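PDB 5ODW: pyocin-S2, which kills sensitive Pseudomonas cells by breaking down their chromosomal DNA, the chain here being the N-terminal part of this nuclease bacteriocin, without its DNase domain. Local coordinates for residues G20-I24 / Y167-Y172. Numbering follows the deposited sequence.
Sequences GRDII and YSADIY
Ile23 and Ile24 press against Ser168, Ile171 and Tyr172 where a two-stranded antiparallel beta hairpin, strands 12-14 and 24-26, lies on the long helix 153-204 of this mostly helical N-terminal part of the pyocin. Two side-chain hydroxyls of the helix meet successive backbone amides, Ile23 at the end of the hairpin loop and Ile24 at the start of strand 24-26. Ile24 N donates to Ser168 OG at 3.0 Å, nearly straight at 160°. Ser168 turns its OG beside its own backbone N, and the same oxygen also bonds to Ala164 O one turn earlier, so this buried hydroxyl joins the helix backbone to the hairpin. The bond from Ile23 N to Tyr172 OH is weak, 3.2 Å long and bent to 133°. Asp22 OD1 lies at the edge of that ring, its carboxylate plane turned 78° from it.

Apolar contacts lie beside these bonds. Ile24 CD1 sits between two helix side chains, 3.7 Å from Tyr167 CB and 4.1 Å from Ile171 CG1. The Tyr167 ring leads away to stack with His65, and its hydroxyl bonds to Asp62; both partners belong to helix 47-70. Ile23 and Ile171 cross at about a right angle, with Ile23 CG2 3.9 Å from Ile171 CG2.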
ATOM      1  N   GLY C  20     -10.306  47.830  17.798  1.00 98.88           N
ATOM      2  CA  GLY C  20     -11.325  46.865  17.425  1.00 97.10           C
ATOM      3  C   GLY C  20     -10.752  45.462  17.474  1.00 96.41           C
ATOM      4  O   GLY C  20     -11.404  44.529  17.941  1.00 95.74           O
ATOM      5  N   ARG C  21      -9.522  45.319  16.986  1.00 89.13           N
ATOM      6  CA  ARG C  21      -8.825  44.047  16.999  1.00 86.19           C
ATOM      7  C   ARG C  21      -8.512  43.633  18.432  1.00 86.03           C
ATOM      8  O   ARG C  21      -8.172  44.461  19.272  1.00 86.82           O
ATOM      9  CB  ARG C  21      -7.523  44.150  16.207  1.00 84.80           C
ATOM     10  CG  ARG C  21      -7.610  45.037  14.978  1.00 93.41           C
ATOM     11  CD  ARG C  21      -6.438  44.798  14.042  1.00 98.42           C
ATOM     12  NE  ARG C  21      -6.541  45.596  12.824  1.00101.37           N
ATOM     13  CZ  ARG C  21      -5.748  45.453  11.766  1.00110.50           C
ATOM     14  NH1 ARG C  21      -4.792  44.539  11.769  1.00 90.22           N
ATOM     15  NH2 ARG C  21      -5.916  46.226  10.704  1.00 98.93           N
ATOM     16  N   ASP C  22      -8.625  42.338  18.689  1.00 77.57           N
ATOM     17  CA  ASP C  22      -8.356  41.732  20.004  1.00 75.12           C
ATOM     18  C   ASP C  22      -7.022  42.198  20.602  1.00 73.85           C
ATOM     19  O   ASP C  22      -6.065  42.360  19.842  1.00 72.37           O
ATOM     20  CB  ASP C  22      -8.394  40.195  19.916  1.00 76.28           C
ATOM     21  CG  ASP C  22      -9.780  39.567  19.829  1.00 83.39           C
ATOM     22  OD1 ASP C  22     -10.791  40.320  19.896  1.00 83.57           O
ATOM     23  OD2 ASP C  22      -9.860  38.323  19.717  1.00 87.01           O
ATOM     24  N   ILE C  23      -6.965  42.427  21.953  1.00 67.78           N
ATOM     25  CA  ILE C  23      -5.768  42.901  22.684  1.00 66.33           C
ATOM     26  C   ILE C  23      -4.508  42.066  22.317  1.00 68.12           C
ATOM     27  O   ILE C  23      -3.451  42.647  22.071  1.00 67.54           O
ATOM     28  CB  ILE C  23      -6.000  43.043  24.219  1.00 69.18           C
ATOM     29  CG1 ILE C  23      -4.951  43.982  24.861  1.00 69.45           C
ATOM     30  CG2 ILE C  23      -6.099  41.697  24.946  1.00 69.09           C
ATOM     31  CD1 ILE C  23      -5.451  44.799  26.034  1.00 74.42           C
ATOM     32  N   ILE C  24      -4.660  40.727  22.214  1.00 62.86           N
ATOM     33  CA  ILE C  24      -3.616  39.802  21.790  1.00 61.26           C
ATOM     34  C   ILE C  24      -4.075  39.244  20.431  1.00 65.52           C
ATOM     35  O   ILE C  24      -5.085  38.537  20.364  1.00 65.79           O
ATOM     36  CB  ILE C  24      -3.360  38.706  22.854  1.00 63.63           C
ATOM     37  CG1 ILE C  24      -3.000  39.330  24.221  1.00 63.54           C
ATOM     38  CG2 ILE C  24      -2.258  37.746  22.375  1.00 64.01           C
ATOM     39  CD1 ILE C  24      -3.427  38.552  25.408  1.00 65.55           C
ATOM     40  N   TYR C 167      -6.887  34.257  25.536  1.00 39.93           N
ATOM     41  CA  TYR C 167      -6.070  35.129  26.355  1.00 40.81           C
ATOM     42  C   TYR C 167      -6.598  36.560  26.316  1.00 48.13           C
ATOM     43  O   TYR C 167      -6.433  37.273  27.303  1.00 50.26           O
ATOM     44  CB  TYR C 167      -4.580  35.053  25.939  1.00 41.23           C
ATOM     45  CG  TYR C 167      -3.891  33.740  26.265  1.00 42.13           C
ATOM     46  CD1 TYR C 167      -4.232  33.012  27.402  1.00 45.18           C
ATOM     47  CD2 TYR C 167      -2.863  33.253  25.464  1.00 41.75           C
ATOM     48  CE1 TYR C 167      -3.606  31.803  27.704  1.00 46.27           C
ATOM     49  CE2 TYR C 167      -2.225  32.047  25.760  1.00 42.65           C
ATOM     50  CZ  TYR C 167      -2.603  31.328  26.880  1.00 49.17           C
ATOM     51  OH  TYR C 167      -1.997  30.144  27.189  1.00 48.88           O
ATOM     52  N   SER C 168      -7.236  36.990  25.194  1.00 44.15           N
ATOM     53  CA  SER C 168      -7.829  38.332  25.091  1.00 43.22           C
ATOM     54  C   SER C 168      -9.073  38.390  25.968  1.00 49.47           C
ATOM     55  O   SER C 168      -9.275  39.386  26.652  1.00 51.45           O
ATOM     56  CB  SER C 168      -8.168  38.692  23.649  1.00 43.20           C
ATOM     57  OG  SER C 168      -6.975  38.981  22.943  1.00 45.00           O
ATOM     58  N   ALA C 169      -9.852  37.297  26.018  1.00 45.19           N
ATOM     59  CA  ALA C 169     -11.042  37.190  26.858  1.00 46.04           C
ATOM     60  C   ALA C 169     -10.681  37.176  28.335  1.00 49.34           C
ATOM     61  O   ALA C 169     -11.448  37.689  29.134  1.00 50.78           O
ATOM     62  CB  ALA C 169     -11.825  35.935  26.506  1.00 47.76           C
ATOM     63  N   ASP C 170      -9.530  36.602  28.705  1.00 44.88           N
ATOM     64  CA  ASP C 170      -9.093  36.586  30.100  1.00 45.63           C
ATOM     65  C   ASP C 170      -8.777  38.034  30.565  1.00 47.67           C
ATOM     66  O   ASP C 170      -9.279  38.486  31.600  1.00 47.41           O
ATOM     67  CB  ASP C 170      -7.882  35.634  30.288  1.00 47.75           C
ATOM     68  CG  ASP C 170      -7.517  35.366  31.748  1.00 64.09           C
ATOM     69  OD1 ASP C 170      -8.401  34.900  32.513  1.00 65.11           O
ATOM     70  OD2 ASP C 170      -6.343  35.601  32.123  1.00 73.60           O
ATOM     71  N   ILE C 171      -7.987  38.752  29.751  1.00 42.97           N
ATOM     72  CA  ILE C 171      -7.570  40.139  29.940  1.00 42.96           C
ATOM     73  C   ILE C 171      -8.804  41.078  30.003  1.00 48.37           C
ATOM     74  O   ILE C 171      -8.978  41.768  31.009  1.00 48.70           O
ATOM     75  CB  ILE C 171      -6.520  40.543  28.848  1.00 44.89           C
ATOM     76  CG1 ILE C 171      -5.213  39.686  28.913  1.00 44.58           C
ATOM     77  CG2 ILE C 171      -6.211  42.040  28.863  1.00 45.31           C
ATOM     78  CD1 ILE C 171      -4.452  39.603  30.282  1.00 50.62           C
ATOM     79  N   TYR C 172      -9.665  41.068  28.955  1.00 45.62           N
ATOM     80  CA  TYR C 172     -10.900  41.867  28.865  1.00 46.20           C
ATOM     81  C   TYR C 172     -11.791  41.704  30.114  1.00 52.80           C
ATOM     82  O   TYR C 172     -12.240  42.718  30.647  1.00 55.23           O
ATOM     83  CB  TYR C 172     -11.720  41.510  27.608  1.00 47.17           C
ATOM     84  CG  TYR C 172     -11.176  41.967  26.264  1.00 47.54           C
ATOM     85  CD1 TYR C 172     -10.771  43.286  26.065  1.00 49.42           C
ATOM     86  CD2 TYR C 172     -11.250  41.139  25.146  1.00 47.56           C
ATOM     87  CE1 TYR C 172     -10.349  43.735  24.812  1.00 49.96           C
ATOM     88  CE2 TYR C 172     -10.826  41.571  23.891  1.00 47.81           C
ATOM     89  CZ  TYR C 172     -10.375  42.869  23.727  1.00 53.78           C
ATOM     90  OH  TYR C 172      -9.983  43.298  22.480  1.00 50.62           O
TER